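Local coordinates for putative dioxygenase (1H-3-hydroxy-4-oxoquinaldine 2,4-dioxygenase) (Mycobacteroides abscessus subsp. abscessus, PDB 6RA3), which cleaves the ring of the Pseudomonas quinolone signal PQS with dioxygen, giving N-octanoylanthranilate and carbon monoxide, at residues 210-215 with 224-229; 200-205 with 230-235; 242-245 with 250-253; 98-103 with 188-193. All blocks are in the same frame, centred on the assembly; numbering follows the deposited sequence.

Interaction 1. Residues 210-215 with 224-229; sequences IRHVFS and ALHDDF
A chi1 of -178° swings the His212 ring away from its own backbone N, while His226 holds CG beside its N. These torsions bring the two imidazoles together between strand 209-214 and helix 221-232. The side chains cross at about a right angle and meet rim to rim. A hydrogen bond joins His212 ND1 and His226 NE2 at 3.0 Å, nearly straight at 162°. NE2 of His226 lies at the edge of the His212 ring, in its plane. Phe214 comes at His226 from the opposite direction. Its CE1 sits 3.4 Å above one face of the His226 ring, toward the rim. The two rings are oblique, with planes 34° apart. Phe214 CD1 also rests over a face of His212, so the phenyl ring bears on both imidazoles. The far nitrogens have partners too. His212 NE2 bonds to the backbone N of Leu122, and His226 ND1 to the backbone O of Tyr222. Each imidazole is thus gripped at both nitrogens, which should fix its rotation inside this buried aromatic cluster. The cluster ties strand to helix in the beta-alpha-beta unit of strand 209-214, helix 221-232 and strand 236-240, part of the alpha/beta hydrolase fold.

Interaction 2. Residues 200-205 with 230-235; sequences RMEALA and AARHPW
Two helix ends meet here, with Glu202 closing helix 197-202 and Arg232 and His233 at the end of helix 221-232, where the chain turns toward strand 236-240. Glu202 runs extended beyond CG and crosses both partners at about a right angle. Its OE1 lies 3.4 Å from Arg232 NH1, at the edge of the guanidinium, in a long salt bridge. The carboxylate and guanidinium planes stand 74° apart, so the two groups do not pair flat. Arg232 NE turns instead to Asp228, one turn back in its own helix. The same Glu202 OE1 lies in the plane of the His233 ring, 3.4 Å from CE1. Beside these polar groups the contact becomes apolar. Trp235 CH2 packs on Met201 CB at 4.0 Å. The chi1 of Trp235 is 41°, which sets CG between the backbone N and the carbonyl carbon and turns the indole back along its own segment. One face of the indole then carries His233 CB. Met201 also touches Ile210 of the neighbouring strand. Arg232 thus stands between two carboxylates, and the long, tilted bridge to Glu202 suggests a modest electrostatic link at the exposed surface, with Met201 and Trp235 adding apolar packing at its side.

Interaction 3. Residues 242-245 with 250-253; sequences GGET and IELP
Glu251 reaches back from the end of helix 248-251 to the loop of Gly243, Glu244 and Thr245. Its CB lies 3.8 Å from Thr245 OG1. CG stands anti to the backbone N (chi1 -169°), and the chain runs on extended, carrying the carboxylate to the loop backbone. CD comes within 3.4 Å of Glu244 N. This loop follows strand 236-240, the last strand of the sheet, and leads straight into His246, the probable active-site proton donor/acceptor; the alpha/beta hydrolase fold places its catalytic histidine in such a loop. OE2 accepts from Glu244 N at 2.9 Å through its syn lone pair, with an N-H...O angle of 169°. OE1 takes two bonds, from Thr245 N and from Thr245 OG1, which also bonds to the backbone N of Phe247. Both donors come from the same face of the carboxylate, well out of its plane. A water donates to Glu251 OE1 and to Thr245 O. Gly243 has no side chain, and its CA comes to 3.2 Å from OE1. The carboxylate of Glu244 runs close by, with OE2 3.7 Å from Glu251 OE2. That like-charged approach is probably eased by the donors from Glu244 and Thr245 to the Glu251 carboxylate, and by Thr159, whose hydroxyl bonds to Glu244 OE2.

Interaction 4. Residues 98-103 with 188-193; sequences GGWAAL and DEAYRT
Trp100 of helix 99-109 points its indole at helix 177-194 and meets it in two ways, by a face and by an edge. The face lies on Ala190. The methyl carbon CB stands 3.6 Å from the centroid of the six-membered ring, only 9° off its normal, in a well-centred CH-pi contact. The edge goes to Tyr191. Trp100 CZ2 sits 3.5 Å above the middle of the phenol ring, and the two planes are 78° apart. This is a T-shaped pair with centroids 5.0 Å apart, in which the indole supplies the edge and the phenol the face. The chi1 of Trp100, -65°, leaves CG beside the backbone N and sends the ring out from its helix over the Ala190 methyl. Helix 99-109 follows strand 90-95 through the sharp turn that holds His97, the place of the nucleophile elbow in the alpha/beta hydrolase fold. Helix 177-194 belongs to the run of helices between strands 116-120 and 209-214, where this fold commonly carries its cap. The contact thus probably joins the cap region to the core beside the substrate site. The indole also lies nearly parallel to the ring of His97, a probable substrate-binding residue. Tyr191 OH bonds to the backbone O of Ile123, which holds the phenol by its far end. Pro197 touches both aromatic side chains.

How the interactions relate
Interactions 1 and 4 are buried, and aromatic rings carry both. Interaction 1 adds a hydrogen bond between imidazoles, whereas interaction 4 has no polar bond across it. Interactions 2 and 3 lie at the surface and use carboxylates: one faces a side-chain charge, the other mainly backbone N-H groups and a hydroxyl. Interactions 1 and 2 share helix 221-232 and touch directly, with Phe229 packed on Glu202 and Trp235. Interaction 2 also meets interaction 4, since Arg200 and Leu204 pack on helix 99-109. Interaction 3 stands apart from 2 and 4 and meets interaction 1 through Ser215. Interactions 3 and 4 lie on opposite sides of the chain's centre, about 23 Å apart between centres.

Interaction 1. Residues 210-215 with 224-229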
loop_
_atom_site.group_PDB
_atom_site.type_symbol
_atom_site.label_atom_id
_atom_site.label_comp_id
_atom_site.label_asym_id
_atom_site.label_seq_id
_atom_site.Cartn_x
_atom_site.Cartn_y
_atom_site.Cartn_z
ATOM N N ILE A 210 -4.517 33.396 -8.974
ATOM C CA ILE A 210 -3.806 32.338 -9.675
ATOM C C ILE A 210 -2.327 32.664 -9.675
ATOM O O ILE A 210 -1.940 33.814 -9.904
ATOM C CB ILE A 210 -4.345 32.167 -11.108
ATOM C CG1 ILE A 210 -5.809 31.737 -11.058
ATOM C CG2 ILE A 210 -3.492 31.200 -11.867
ATOM C CD1 ILE A 210 -6.557 31.884 -12.368
ATOM N N ARG A 211 -1.498 31.657 -9.425
ATOM C CA ARG A 211 -0.051 31.818 -9.445
ATOM C C ARG A 211 0.560 30.700 -10.270
ATOM O O ARG A 211 0.329 29.518 -9.989
ATOM C CB ARG A 211 0.570 31.829 -8.039
ATOM C CG ARG A 211 2.116 31.987 -8.077
ATOM C CD ARG A 211 2.772 32.466 -6.748
ATOM N NE ARG A 211 1.987 33.480 -6.041
ATOM C CZ ARG A 211 2.234 33.906 -4.803
ATOM N NH1 ARG A 211 3.266 33.421 -4.100
ATOM N NH2 ARG A 211 1.450 34.831 -4.261
ATOM N N HIS A 212 1.351 31.074 -11.272
ATOM C CA HIS A 212 2.142 30.125 -12.035
ATOM C C HIS A 212 3.577 30.192 -11.545
ATOM O O HIS A 212 4.160 31.277 -11.447
ATOM C CB HIS A 212 2.062 30.418 -13.538
ATOM C CG HIS A 212 2.816 29.448 -14.385
ATOM N ND1 HIS A 212 3.346 29.789 -15.610
ATOM C CD2 HIS A 212 3.127 28.144 -14.193
ATOM C CE1 HIS A 212 3.960 28.743 -16.132
ATOM N NE2 HIS A 212 3.846 27.733 -15.289
ATOM N N VAL A 213 4.116 29.037 -11.183
ATOM C CA VAL A 213 5.497 28.876 -10.764
ATOM C C VAL A 213 6.131 27.893 -11.728
ATOM O O VAL A 213 5.545 26.843 -12.016
ATOM C CB VAL A 213 5.594 28.354 -9.317
ATOM C CG1 VAL A 213 7.022 28.150 -8.937
ATOM C CG2 VAL A 213 4.921 29.308 -8.354
ATOM N N PHE A 214 7.328 28.214 -12.208
ATOM C CA PHE A 214 7.914 27.437 -13.287
ATOM C C PHE A 214 9.415 27.643 -13.283
ATOM O O PHE A 214 9.933 28.563 -12.652
ATOM C CB PHE A 214 7.310 27.838 -14.635
ATOM C CG PHE A 214 7.438 29.310 -14.945
ATOM C CD1 PHE A 214 6.382 30.181 -14.697
ATOM C CD2 PHE A 214 8.613 29.819 -15.487
ATOM C CE1 PHE A 214 6.494 31.543 -14.994
ATOM C CE2 PHE A 214 8.734 31.177 -15.784
ATOM C CZ PHE A 214 7.671 32.038 -15.538
ATOM N N SER A 215 10.102 26.761 -14.002
ATOM C CA SER A 215 11.546 26.833 -14.192
ATOM C C SER A 215 11.978 26.670 -15.634
ATOM O O SER A 215 13.101 27.062 -15.978
ATOM C CB SER A 215 12.245 25.743 -13.378
ATOM O OG SER A 215 11.948 25.867 -12.009
ATOM N N ALA A 224 8.178 38.108 -20.102
ATOM C CA ALA A 224 7.483 39.365 -20.369
ATOM C C ALA A 224 6.015 39.122 -20.649
ATOM O O ALA A 224 5.170 39.981 -20.354
ATOM C CB ALA A 224 8.123 40.106 -21.542
ATOM N N LEU A 225 5.683 37.957 -21.212
ATOM C CA LEU A 225 4.277 37.621 -21.381
ATOM C C LEU A 225 3.576 37.532 -20.023
ATOM O O LEU A 225 2.404 37.917 -19.892
ATOM C CB LEU A 225 4.166 36.309 -22.162
ATOM C CG LEU A 225 2.794 35.650 -22.283
ATOM C CD1 LEU A 225 1.915 36.326 -23.348
ATOM C CD2 LEU A 225 3.004 34.170 -22.569
ATOM N N HIS A 226 4.292 37.051 -19.001
ATOM C CA HIS A 226 3.727 36.950 -17.653
ATOM C C HIS A 226 3.568 38.327 -17.012
ATOM O O HIS A 226 2.476 38.684 -16.549
ATOM C CB HIS A 226 4.607 36.061 -16.782
ATOM C CG HIS A 226 4.389 34.593 -16.989
ATOM N ND1 HIS A 226 5.073 33.865 -17.941
ATOM C CD2 HIS A 226 3.577 33.715 -16.353
ATOM C CE1 HIS A 226 4.674 32.606 -17.896
ATOM N NE2 HIS A 226 3.768 32.487 -16.940
ATOM N N ASP A 227 4.666 39.099 -16.940
ATOM C CA ASP A 227 4.596 40.508 -16.539
ATOM C C ASP A 227 3.406 41.187 -17.182
ATOM O O ASP A 227 2.596 41.841 -16.518
ATOM C CB ASP A 227 5.875 41.240 -16.949
ATOM C CG ASP A 227 7.093 40.725 -16.234
ATOM O OD1 ASP A 227 6.929 40.339 -15.057
ATOM O OD2 ASP A 227 8.203 40.709 -16.823
ATOM N N ASP A 228 3.320 41.042 -18.505
ATOM C CA ASP A 228 2.225 41.582 -19.294
ATOM C C ASP A 228 0.888 41.075 -18.783
ATOM O O ASP A 228 -0.053 41.851 -18.576
ATOM C CB ASP A 228 2.458 41.175 -20.754
ATOM C CG ASP A 228 1.599 41.934 -21.734
ATOM O OD1 ASP A 228 0.362 42.042 -21.524
ATOM O OD2 ASP A 228 2.181 42.409 -22.741
ATOM N N PHE A 229 0.782 39.759 -18.577
ATOM C CA PHE A 229 -0.457 39.200 -18.051
ATOM C C PHE A 229 -0.694 39.679 -16.620
ATOM O O PHE A 229 -1.814 40.057 -16.261
ATOM C CB PHE A 229 -0.405 37.666 -18.133
ATOM C CG PHE A 229 -1.757 37.022 -18.113
ATOM C CD1 PHE A 229 -2.536 36.975 -19.259
ATOM C CD2 PHE A 229 -2.262 36.478 -16.944
ATOM C CE1 PHE A 229 -3.795 36.403 -19.245
ATOM C CE2 PHE A 229 -3.508 35.903 -16.916
ATOM C CZ PHE A 229 -4.285 35.862 -18.072
#

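Interaction 2. Residues 200-205 with 230-235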
loop_
_atom_site.group_PDB
_atom_site.type_symbol
_atom_site.label_atom_id
_atom_site.label_comp_id
_atom_site.label_asym_id
_atom_site.label_seq_id
_atom_site.Cartn_x
_atom_site.Cartn_y
_atom_site.Cartn_z
ATOM N N ARG A 200 -7.529 30.728 -21.445
ATOM C CA ARG A 200 -8.476 30.018 -20.590
ATOM C C ARG A 200 -8.720 30.809 -19.301
ATOM O O ARG A 200 -9.872 30.980 -18.876
ATOM C CB ARG A 200 -7.980 28.593 -20.295
ATOM C CG ARG A 200 -9.106 27.619 -19.869
ATOM C CD ARG A 200 -9.551 27.782 -18.398
ATOM N NE ARG A 200 -10.789 27.046 -18.107
ATOM C CZ ARG A 200 -12.004 27.588 -18.055
ATOM N NH1 ARG A 200 -12.169 28.891 -18.245
ATOM N NH2 ARG A 200 -13.062 26.819 -17.811
ATOM N N MET A 201 -7.651 31.341 -18.694
ATOM C CA MET A 201 -7.797 32.102 -17.442
ATOM C C MET A 201 -8.644 33.363 -17.620
ATOM O O MET A 201 -9.458 33.702 -16.743
ATOM C CB MET A 201 -6.429 32.486 -16.891
ATOM C CG MET A 201 -5.605 31.301 -16.448
ATOM S SD MET A 201 -4.135 31.791 -15.590
ATOM C CE MET A 201 -2.744 31.271 -16.561
ATOM N N GLU A 202 -8.444 34.093 -18.731
ATOM C CA GLU A 202 -9.224 35.303 -18.969
ATOM C C GLU A 202 -10.694 34.991 -19.203
ATOM O O GLU A 202 -11.546 35.872 -19.019
ATOM C CB GLU A 202 -8.656 36.088 -20.156
ATOM C CG GLU A 202 -7.174 36.466 -20.022
ATOM C CD GLU A 202 -6.672 37.331 -21.187
ATOM O OE1 GLU A 202 -7.028 38.527 -21.237
ATOM O OE2 GLU A 202 -5.921 36.817 -22.050
ATOM N N ALA A 203 -11.017 33.756 -19.582
ATOM C CA ALA A 203 -12.407 33.358 -19.735
ATOM C C ALA A 203 -13.082 33.000 -18.411
ATOM O O ALA A 203 -14.275 32.664 -18.415
ATOM C CB ALA A 203 -12.491 32.178 -20.699
ATOM N N LEU A 204 -12.370 33.065 -17.282
ATOM C CA LEU A 204 -12.964 32.701 -15.996
ATOM C C LEU A 204 -14.002 33.728 -15.584
ATOM O O LEU A 204 -13.720 34.931 -15.569
ATOM C CB LEU A 204 -11.881 32.597 -14.920
ATOM C CG LEU A 204 -10.969 31.373 -15.005
ATOM C CD1 LEU A 204 -9.724 31.571 -14.166
ATOM C CD2 LEU A 204 -11.733 30.103 -14.602
ATOM N N ALA A 205 -15.204 33.244 -15.243
ATOM C CA ALA A 205 -16.288 34.076 -14.714
ATOM C C ALA A 205 -15.799 35.068 -13.658
ATOM O O ALA A 205 -15.791 36.281 -13.892
ATOM C CB ALA A 205 -17.396 33.194 -14.111
ATOM N N ALA A 230 0.368 39.723 -15.811
ATOM C CA ALA A 230 0.228 40.139 -14.416
ATOM C C ALA A 230 -0.137 41.617 -14.299
ATOM O O ALA A 230 -0.877 41.999 -13.383
ATOM C CB ALA A 230 1.521 39.849 -13.650
ATOM N N ALA A 231 0.367 42.457 -15.217
ATOM C CA ALA A 231 0.002 43.874 -15.227
ATOM C C ALA A 231 -1.458 44.095 -15.607
ATOM O O ALA A 231 -2.084 45.034 -15.104
ATOM C CB ALA A 231 0.917 44.627 -16.176
ATOM N N ARG A 232 -2.020 43.247 -16.478
ATOM C CA ARG A 232 -3.419 43.381 -16.885
ATOM C C ARG A 232 -4.388 42.906 -15.811
ATOM O O ARG A 232 -5.534 43.370 -15.758
ATOM C CB ARG A 232 -3.691 42.564 -18.152
ATOM C CG ARG A 232 -3.325 43.201 -19.477
ATOM C CD ARG A 232 -3.632 42.219 -20.627
ATOM N NE ARG A 232 -2.518 41.295 -20.895
ATOM C CZ ARG A 232 -2.636 40.094 -21.470
ATOM N NH1 ARG A 232 -3.832 39.627 -21.834
ATOM N NH2 ARG A 232 -1.547 39.343 -21.666
ATOM N N HIS A 233 -3.972 41.949 -14.991
ATOM C CA HIS A 233 -4.887 41.185 -14.142
ATOM C C HIS A 233 -4.331 41.163 -12.725
ATOM O O HIS A 233 -3.314 40.478 -12.480
ATOM C CB HIS A 233 -5.068 39.759 -14.662
ATOM C CG HIS A 233 -5.708 39.679 -16.018
ATOM N ND1 HIS A 233 -4.987 39.424 -17.165
ATOM C CD2 HIS A 233 -6.997 39.818 -16.406
ATOM C CE1 HIS A 233 -5.804 39.408 -18.202
ATOM N NE2 HIS A 233 -7.031 39.637 -17.769
ATOM N N PRO A 234 -4.932 41.903 -11.787
ATOM C CA PRO A 234 -4.448 41.857 -10.396
ATOM C C PRO A 234 -4.406 40.454 -9.809
ATOM O O PRO A 234 -3.514 40.168 -9.006
ATOM C CB PRO A 234 -5.454 42.749 -9.647
ATOM C CG PRO A 234 -5.961 43.699 -10.693
ATOM C CD PRO A 234 -6.036 42.870 -11.956
ATOM N N TRP A 235 -5.334 39.567 -10.193
ATOM C CA TRP A 235 -5.432 38.255 -9.554
ATOM C C TRP A 235 -4.334 37.292 -9.973
ATOM O O TRP A 235 -4.228 36.214 -9.381
ATOM C CB TRP A 235 -6.793 37.614 -9.844
ATOM C CG TRP A 235 -7.293 37.782 -11.234
ATOM C CD1 TRP A 235 -8.219 38.693 -11.665
ATOM C CD2 TRP A 235 -6.910 37.019 -12.389
ATOM N NE1 TRP A 235 -8.435 38.543 -13.017
ATOM C CE2 TRP A 235 -7.645 37.520 -13.483
ATOM C CE3 TRP A 235 -6.021 35.957 -12.601
ATOM C CZ2 TRP A 235 -7.517 36.995 -14.773
ATOM C CZ3 TRP A 235 -5.890 35.439 -13.888
ATOM C CH2 TRP A 235 -6.634 35.959 -14.951
#

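Interaction 3. Residues 242-245 with 250-253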
loop_
_atom_site.group_PDB
_atom_site.type_symbol
_atom_site.label_atom_id
_atom_site.label_comp_id
_atom_site.label_asym_id
_atom_site.label_seq_id
_atom_site.Cartn_x
_atom_site.Cartn_y
_atom_site.Cartn_z
ATOM N N GLY A 242 14.223 28.974 -11.489
ATOM C CA GLY A 242 15.637 28.666 -11.618
ATOM C C GLY A 242 16.002 27.217 -11.386
ATOM O O GLY A 242 17.165 26.918 -11.053
ATOM N N GLY A 243 15.039 26.287 -11.544
ATOM C CA GLY A 243 15.368 24.882 -11.504
ATOM C C GLY A 243 15.810 24.388 -12.860
ATOM O O GLY A 243 15.617 25.053 -13.873
ATOM N N GLU A 244 16.422 23.203 -12.869
ATOM C CA GLU A 244 16.857 22.613 -14.125
ATOM C C GLU A 244 15.730 21.912 -14.870
ATOM O O GLU A 244 15.848 21.707 -16.088
ATOM C CB GLU A 244 17.989 21.623 -13.880
ATOM C CG GLU A 244 19.248 22.251 -13.260
ATOM C CD GLU A 244 20.181 21.206 -12.691
ATOM O OE1 GLU A 244 21.369 21.208 -13.071
ATOM O OE2 GLU A 244 19.719 20.371 -11.876
ATOM N N THR A 245 14.623 21.592 -14.192
ATOM C CA THR A 245 13.705 20.583 -14.683
ATOM C C THR A 245 12.294 21.145 -14.779
ATOM O O THR A 245 11.966 22.203 -14.237
ATOM C CB THR A 245 13.729 19.345 -13.779
ATOM O OG1 THR A 245 12.889 19.570 -12.638
ATOM C CG2 THR A 245 15.130 19.040 -13.312
ATOM N N ILE A 250 9.076 18.743 -7.327
ATOM C CA ILE A 250 9.946 17.655 -6.900
ATOM C C ILE A 250 11.380 18.125 -6.758
ATOM O O ILE A 250 12.107 17.661 -5.879
ATOM C CB ILE A 250 9.876 16.461 -7.884
ATOM C CG1 ILE A 250 8.432 16.025 -8.131
ATOM C CG2 ILE A 250 10.755 15.302 -7.362
ATOM C CD1 ILE A 250 8.293 14.943 -9.190
ATOM N N GLU A 251 11.817 18.983 -7.684
ATOM C CA GLU A 251 13.188 19.473 -7.643
ATOM C C GLU A 251 13.374 20.453 -6.493
ATOM O O GLU A 251 14.427 20.464 -5.852
ATOM C CB GLU A 251 13.553 20.139 -8.966
ATOM C CG GLU A 251 15.032 20.434 -9.074
ATOM C CD GLU A 251 15.385 21.354 -10.222
ATOM O OE1 GLU A 251 14.475 21.833 -10.927
ATOM O OE2 GLU A 251 16.592 21.598 -10.405
ATOM N N LEU A 252 12.354 21.272 -6.221
ATOM C CA LEU A 252 12.420 22.335 -5.211
ATOM C C LEU A 252 11.198 22.303 -4.295
ATOM O O LEU A 252 10.419 23.265 -4.230
ATOM C CB LEU A 252 12.543 23.688 -5.909
ATOM C CG LEU A 252 13.837 23.801 -6.706
ATOM C CD1 LEU A 252 13.743 24.997 -7.628
ATOM C CD2 LEU A 252 15.002 23.910 -5.725
ATOM N N PRO A 253 11.008 21.204 -3.552
ATOM C CA PRO A 253 9.760 21.054 -2.784
ATOM C C PRO A 253 9.539 22.136 -1.734
ATOM O O PRO A 253 8.420 22.656 -1.625
ATOM C CB PRO A 253 9.915 19.658 -2.150
ATOM C CG PRO A 253 11.343 19.447 -2.046
ATOM C CD PRO A 253 11.947 20.102 -3.286
HETATM O O HOH W 1 12.057 23.077 -11.755
#

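Interaction 4. Residues 98-103 with 188-193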
loop_
_atom_site.group_PDB
_atom_site.type_symbol
_atom_site.label_atom_id
_atom_site.label_comp_id
_atom_site.label_asym_id
_atom_site.label_seq_id
_atom_site.Cartn_x
_atom_site.Cartn_y
_atom_site.Cartn_z
ATOM N N GLY A 98 -2.010 19.118 -15.579
ATOM C CA GLY A 98 -3.067 19.121 -14.579
ATOM C C GLY A 98 -3.624 20.512 -14.316
ATOM O O GLY A 98 -4.783 20.644 -13.888
ATOM N N GLY A 99 -2.831 21.561 -14.606
ATOM C CA GLY A 99 -3.332 22.931 -14.510
ATOM C C GLY A 99 -4.650 23.138 -15.221
ATOM O O GLY A 99 -5.498 23.916 -14.771
ATOM N N TRP A 100 -4.857 22.433 -16.341
ATOM C CA TRP A 100 -6.093 22.632 -17.073
ATOM C C TRP A 100 -7.291 22.218 -16.253
ATOM O O TRP A 100 -8.330 22.881 -16.302
ATOM C CB TRP A 100 -6.084 21.862 -18.399
ATOM C CG TRP A 100 -5.082 22.308 -19.389
ATOM C CD1 TRP A 100 -3.841 21.780 -19.598
ATOM C CD2 TRP A 100 -5.235 23.371 -20.348
ATOM N NE1 TRP A 100 -3.208 22.450 -20.626
ATOM C CE2 TRP A 100 -4.035 23.437 -21.092
ATOM C CE3 TRP A 100 -6.266 24.270 -20.647
ATOM C CZ2 TRP A 100 -3.838 24.369 -22.127
ATOM C CZ3 TRP A 100 -6.062 25.195 -21.688
ATOM C CH2 TRP A 100 -4.855 25.227 -22.397
ATOM N N ALA A 101 -7.192 21.083 -15.531
ATOM C CA ALA A 101 -8.289 20.649 -14.676
ATOM C C ALA A 101 -8.447 21.575 -13.482
ATOM O O ALA A 101 -9.572 21.896 -13.080
ATOM C CB ALA A 101 -8.047 19.217 -14.210
ATOM N N ALA A 102 -7.325 22.006 -12.906
ATOM C CA ALA A 102 -7.376 22.960 -11.790
ATOM C C ALA A 102 -8.158 24.221 -12.160
ATOM O O ALA A 102 -8.968 24.715 -11.366
ATOM C CB ALA A 102 -5.955 23.325 -11.353
ATOM N N LEU A 103 -7.956 24.743 -13.378
ATOM C CA LEU A 103 -8.692 25.942 -13.787
ATOM C C LEU A 103 -10.157 25.625 -14.068
ATOM O O LEU A 103 -11.048 26.423 -13.754
ATOM C CB LEU A 103 -8.006 26.563 -15.000
ATOM C CG LEU A 103 -6.561 26.958 -14.673
ATOM C CD1 LEU A 103 -5.747 27.281 -15.901
ATOM C CD2 LEU A 103 -6.580 28.159 -13.730
ATOM N N ASP A 188 -3.352 18.192 -26.566
ATOM C CA ASP A 188 -3.494 18.759 -27.906
ATOM C C ASP A 188 -4.828 19.480 -28.040
ATOM O O ASP A 188 -4.887 20.626 -28.498
ATOM C CB ASP A 188 -3.339 17.656 -28.953
ATOM C CG ASP A 188 -3.263 18.177 -30.379
ATOM O OD1 ASP A 188 -2.558 19.175 -30.635
ATOM O OD2 ASP A 188 -3.865 17.536 -31.265
ATOM N N GLU A 189 -5.904 18.866 -27.553
ATOM C CA GLU A 189 -7.225 19.467 -27.701
ATOM C C GLU A 189 -7.369 20.721 -26.839
ATOM O O GLU A 189 -8.062 21.672 -27.231
ATOM C CB GLU A 189 -8.314 18.462 -27.345
ATOM C CG GLU A 189 -9.752 18.995 -27.439
ATOM C CD GLU A 189 -10.742 18.150 -26.653
ATOM O OE1 GLU A 189 -10.367 17.028 -26.229
ATOM O OE2 GLU A 189 -11.895 18.598 -26.462
ATOM N N ALA A 190 -6.767 20.726 -25.647
ATOM C CA ALA A 190 -6.897 21.878 -24.760
ATOM C C ALA A 190 -6.301 23.130 -25.412
ATOM O O ALA A 190 -6.904 24.208 -25.384
ATOM C CB ALA A 190 -6.223 21.573 -23.421
ATOM N N TYR A 191 -5.135 22.996 -26.043
ATOM C CA TYR A 191 -4.534 24.149 -26.712
ATOM C C TYR A 191 -5.282 24.540 -27.982
ATOM O O TYR A 191 -5.275 25.723 -28.356
ATOM C CB TYR A 191 -3.075 23.875 -27.037
ATOM C CG TYR A 191 -2.175 23.987 -25.838
ATOM C CD1 TYR A 191 -1.868 22.866 -25.077
ATOM C CD2 TYR A 191 -1.630 25.211 -25.461
ATOM C CE1 TYR A 191 -1.035 22.953 -23.966
ATOM C CE2 TYR A 191 -0.793 25.313 -24.351
ATOM C CZ TYR A 191 -0.503 24.171 -23.606
ATOM O OH TYR A 191 0.321 24.229 -22.506
ATOM N N ARG A 192 -5.927 23.581 -28.657
ATOM C CA ARG A 192 -6.736 23.915 -29.831
ATOM C C ARG A 192 -8.028 24.620 -29.451
ATOM O O ARG A 192 -8.547 25.422 -30.230
ATOM C CB ARG A 192 -7.097 22.658 -30.632
ATOM C CG ARG A 192 -5.950 21.985 -31.337
ATOM C CD ARG A 192 -6.466 20.990 -32.372
ATOM N NE ARG A 192 -7.826 20.531 -32.102
ATOM C CZ ARG A 192 -8.147 19.372 -31.529
ATOM N NH1 ARG A 192 -7.204 18.518 -31.146
ATOM N NH2 ARG A 192 -9.428 19.068 -31.346
ATOM N N THR A 193 -8.588 24.299 -28.290
ATOM C CA THR A 193 -9.855 24.882 -27.864
ATOM C C THR A 193 -9.665 26.308 -27.360
ATOM O O THR A 193 -10.355 27.235 -27.802
ATOM C CB THR A 193 -10.460 24.015 -26.759
ATOM O OG1 THR A 193 -10.545 22.669 -27.223
ATOM C CG2 THR A 193 -11.860 24.535 -26.321
#